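Local coordinates for protein NAD-dependent benzaldehyde dehydrogenase (Legionella pneumophila, PDB 3RHE) that belongs to the glyoxalase/bleomycin resistance (VOC) superfamily and may act as an NAD-dependent benzaldehyde dehydrogenase, although this activity is uncertain, at residues P7-K15 against G68-N76. Sequence-based numbering, arbitrary orientation.
Sequences PNLVLFYVK and GMELSFQVN
The Tyr-13 ring packs against the backbone of Gly-68 and Met-69, with CD2 3.5 Å from Gly-68 C and the backbone N of Met-69 over one face, near the ring's rim, 3.8 Å above its plane. The carboxylate of Glu-70 sits at the edge, its plane 81° from the ring's. Tyrosine suits this place: its flat ring lies on backbone while its hydroxyl reaches Glu-70. Tyr-13 CG is anti to its own carbonyl carbon (chi1 -59°), which turns the ring across the neighbouring strand and brings OH to Glu-70 OE2, in the ring plane. The modelled length of that hydrogen bond, 2.4 Å, is very short and therefore doubtful. The extended Glu-70 side chain also lays OE1 3.4 Å from Leu-11 CD2.

At the far end, Asn-8 and Phe-73 run side by side, amide and ring planes 70° apart; Asn-8 OD1 approaches Phe-73 CD1 obliquely at 3.6 Å. On this partly exposed face apolar side chains suit one another: branched Val-10 touches both selenomethionine Met-69 and Leu-71, and Phe-12 CD1 lies 3.8 Å from Met-69 CB.

Strands 8-14 and 69-74 pair antiparallel, Leu-9 with Ser-72 and Leu-11 with Glu-70 forming hydrogen-bonded pairs; Tyr-13 N donates to Gly-68 O. Ser-72 suits its buried place because it is small and its hydroxyl turns back on the partner strand: Leu-9 O accepts both Ser-72 N, nearly along the C=O axis at 2.8 Å, and Ser-72 OG at 3.0 Å. Gln-74 N donates to Pro-7 O, while Gln-74 OE1 accepts from Arg-49.

The pair joins the two halves of the VOC-type sheet, strand 49-54 flanking one side and 117-123 the other. Tyr-13 OH is also hydrogen-bonded to Arg-117. The buried Glu-70 carboxylate is thus satisfied on both oxygens, OE1 by a salt bridge to Arg-119 and OE2 by Tyr-13 OH.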
loop_
_atom_site.group_PDB
_atom_site.type_symbol
_atom_site.label_atom_id
_atom_site.label_comp_id
_atom_site.label_asym_id
_atom_site.label_seq_id
_atom_site.Cartn_x
_atom_site.Cartn_y
_atom_site.Cartn_z
ATOM N N PRO A 7 2.429 4.648 -10.507
ATOM C CA PRO A 7 1.831 5.060 -9.226
ATOM C C PRO A 7 1.176 3.866 -8.547
ATOM O O PRO A 7 0.989 3.842 -7.332
ATOM C CB PRO A 7 0.722 6.029 -9.638
ATOM C CG PRO A 7 0.852 6.227 -11.120
ATOM C CD PRO A 7 1.649 5.112 -11.665
ATOM N N ASN A 8 0.809 2.880 -9.350
ATOM C CA ASN A 8 0.092 1.745 -8.813
ATOM C C ASN A 8 1.005 0.808 -8.039
ATOM O O ASN A 8 2.169 0.576 -8.401
ATOM C CB ASN A 8 -0.718 1.047 -9.905
ATOM C CG ASN A 8 -2.027 1.779 -10.196
ATOM O OD1 ASN A 8 -2.720 2.202 -9.276
ATOM N ND2 ASN A 8 -2.349 1.945 -11.462
ATOM N N LEU A 9 0.482 0.303 -6.935
ATOM C CA LEU A 9 1.265 -0.553 -6.074
ATOM C C LEU A 9 0.361 -1.576 -5.406
ATOM O O LEU A 9 -0.604 -1.226 -4.732
ATOM C CB LEU A 9 2.004 0.294 -5.038
ATOM C CG LEU A 9 2.690 -0.387 -3.848
ATOM C CD1 LEU A 9 3.819 -1.329 -4.293
ATOM C CD2 LEU A 9 3.219 0.695 -2.899
ATOM N N VAL A 10 0.678 -2.845 -5.607
ATOM C CA VAL A 10 -0.037 -3.929 -4.947
ATOM C C VAL A 10 0.654 -4.181 -3.613
ATOM O O VAL A 10 1.860 -4.372 -3.567
ATOM C CB VAL A 10 -0.029 -5.195 -5.822
ATOM C CG1 VAL A 10 -0.729 -6.366 -5.113
ATOM C CG2 VAL A 10 -0.693 -4.894 -7.160
ATOM N N LEU A 11 -0.110 -4.148 -2.529
ATOM C CA LEU A 11 0.435 -4.309 -1.194
ATOM C C LEU A 11 -0.048 -5.620 -0.592
ATOM O O LEU A 11 -1.238 -5.824 -0.424
ATOM C CB LEU A 11 -0.008 -3.146 -0.293
ATOM C CG LEU A 11 0.885 -1.978 0.126
ATOM C CD1 LEU A 11 2.195 -1.881 -0.628
ATOM C CD2 LEU A 11 0.086 -0.657 0.096
ATOM N N PHE A 12 0.885 -6.505 -0.268
ATOM C CA PHE A 12 0.561 -7.745 0.417
ATOM C C PHE A 12 0.903 -7.603 1.901
ATOM O O PHE A 12 2.035 -7.255 2.253
ATOM C CB PHE A 12 1.369 -8.907 -0.189
ATOM C CG PHE A 12 0.743 -9.517 -1.424
ATOM C CD1 PHE A 12 -0.396 -8.963 -1.999
ATOM C CD2 PHE A 12 1.307 -10.628 -2.019
ATOM C CE1 PHE A 12 -0.969 -9.526 -3.152
ATOM C CE2 PHE A 12 0.743 -11.197 -3.163
ATOM C CZ PHE A 12 -0.396 -10.642 -3.725
ATOM N N TYR A 13 -0.068 -7.872 2.767
ATOM C CA TYR A 13 0.218 -8.001 4.188
ATOM C C TYR A 13 0.967 -9.323 4.402
ATOM O O TYR A 13 0.501 -10.367 3.962
ATOM C CB TYR A 13 -1.074 -7.998 5.009
ATOM C CG TYR A 13 -1.942 -6.753 4.846
ATOM C CD1 TYR A 13 -1.441 -5.587 4.274
ATOM C CD2 TYR A 13 -3.264 -6.744 5.302
ATOM C CE1 TYR A 13 -2.247 -4.442 4.132
ATOM C CE2 TYR A 13 -4.074 -5.608 5.172
ATOM C CZ TYR A 13 -3.559 -4.461 4.596
ATOM O OH TYR A 13 -4.366 -3.338 4.480
ATOM N N VAL A 14 2.126 -9.269 5.061
ATOM C CA VAL A 14 2.908 -10.474 5.342
ATOM C C VAL A 14 3.298 -10.616 6.827
ATOM O O VAL A 14 3.557 -9.620 7.525
ATOM C CB VAL A 14 4.194 -10.548 4.480
ATOM C CG1 VAL A 14 3.857 -10.539 2.993
ATOM C CG2 VAL A 14 5.176 -9.418 4.835
ATOM N N LYS A 15 3.347 -11.855 7.307
ATOM C CA LYS A 15 3.774 -12.101 8.694
ATOM C C LYS A 15 5.242 -11.718 8.917
ATOM O O LYS A 15 5.602 -11.134 9.946
ATOM C CB LYS A 15 3.571 -13.568 9.079
ATOM C CG LYS A 15 2.141 -13.952 9.424
ATOM C CD LYS A 15 2.096 -15.342 10.050
ATOM C CE LYS A 15 1.044 -15.430 11.154
ATOM N NZ LYS A 15 0.971 -16.801 11.762
ATOM N N GLY A 68 -6.191 -9.413 3.145
ATOM C CA GLY A 68 -4.763 -9.542 3.431
ATOM C C GLY A 68 -3.878 -8.754 2.471
ATOM O O GLY A 68 -2.701 -9.052 2.292
HETATM N N MSE A 69 -4.454 -7.726 1.864
HETATM C CA MSE A 69 -3.787 -6.978 0.805
HETATM C C MSE A 69 -4.503 -5.643 0.556
HETATM O O MSE A 69 -5.576 -5.388 1.110
HETATM C CB MSE A 69 -3.719 -7.813 -0.483
HETATM C CG MSE A 69 -5.068 -8.194 -1.085
HETATM SE SE MSE A 69 -5.979 -6.722 -2.064
HETATM C CE MSE A 69 -4.724 -6.467 -3.524
ATOM N N GLU A 70 -3.875 -4.784 -0.239
ATOM C CA GLU A 70 -4.483 -3.525 -0.662
ATOM C C GLU A 70 -4.062 -3.243 -2.089
ATOM O O GLU A 70 -2.967 -3.620 -2.507
ATOM C CB GLU A 70 -4.015 -2.334 0.192
ATOM C CG GLU A 70 -4.061 -2.502 1.699
ATOM C CD GLU A 70 -3.417 -1.311 2.413
ATOM O OE1 GLU A 70 -2.871 -0.444 1.711
ATOM O OE2 GLU A 70 -3.438 -1.242 3.662
ATOM N N LEU A 71 -4.924 -2.561 -2.830
ATOM C CA LEU A 71 -4.527 -1.979 -4.093
ATOM C C LEU A 71 -4.285 -0.518 -3.756
ATOM O O LEU A 71 -5.183 0.155 -3.248
ATOM C CB LEU A 71 -5.653 -2.079 -5.106
ATOM C CG LEU A 71 -5.390 -2.172 -6.622
ATOM C CD1 LEU A 71 -6.331 -1.226 -7.354
ATOM C CD2 LEU A 71 -3.948 -1.936 -7.063
ATOM N N SER A 72 -3.080 -0.026 -4.008
ATOM C CA SER A 72 -2.752 1.334 -3.582
ATOM C C SER A 72 -2.305 2.220 -4.745
ATOM O O SER A 72 -1.813 1.725 -5.768
ATOM C CB SER A 72 -1.707 1.336 -2.454
ATOM O OG SER A 72 -0.392 1.165 -2.955
ATOM N N PHE A 73 -2.484 3.527 -4.553
ATOM C CA PHE A 73 -2.257 4.540 -5.571
ATOM C C PHE A 73 -1.335 5.592 -4.964
ATOM O O PHE A 73 -1.740 6.305 -4.053
ATOM C CB PHE A 73 -3.566 5.254 -5.942
ATOM C CG PHE A 73 -4.722 4.333 -6.268
ATOM C CD1 PHE A 73 -5.189 4.219 -7.574
ATOM C CD2 PHE A 73 -5.365 3.609 -5.272
ATOM C CE1 PHE A 73 -6.255 3.385 -7.880
ATOM C CE2 PHE A 73 -6.428 2.779 -5.569
ATOM C CZ PHE A 73 -6.876 2.666 -6.877
ATOM N N GLN A 74 -0.107 5.687 -5.464
ATOM C CA GLN A 74 0.848 6.670 -4.972
ATOM C C GLN A 74 0.655 7.988 -5.723
ATOM O O GLN A 74 0.623 8.003 -6.957
ATOM C CB GLN A 74 2.285 6.175 -5.132
ATOM C CG GLN A 74 3.303 7.073 -4.440
ATOM C CD GLN A 74 4.743 6.625 -4.652
ATOM O OE1 GLN A 74 5.007 5.491 -5.062
ATOM N NE2 GLN A 74 5.685 7.524 -4.379
ATOM N N VAL A 75 0.492 9.082 -4.983
ATOM C CA VAL A 75 0.296 10.391 -5.621
ATOM C C VAL A 75 1.378 11.388 -5.220
ATOM O O VAL A 75 2.182 11.128 -4.317
ATOM C CB VAL A 75 -1.128 10.988 -5.363
ATOM C CG1 VAL A 75 -2.182 10.048 -5.896
ATOM C CG2 VAL A 75 -1.353 11.248 -3.876
ATOM N N ASN A 76 1.372 12.534 -5.889
ATOM C CA ASN A 76 2.481 13.480 -5.841
ATOM C C ASN A 76 2.632 14.314 -4.550
ATOM O O ASN A 76 3.739 14.739 -4.202
ATOM C CB ASN A 76 2.415 14.403 -7.075
ATOM C CG ASN A 76 1.339 15.486 -6.949
ATOM O OD1 ASN A 76 0.160 15.274 -7.272
ATOM N ND2 ASN A 76 1.750 16.656 -6.490
#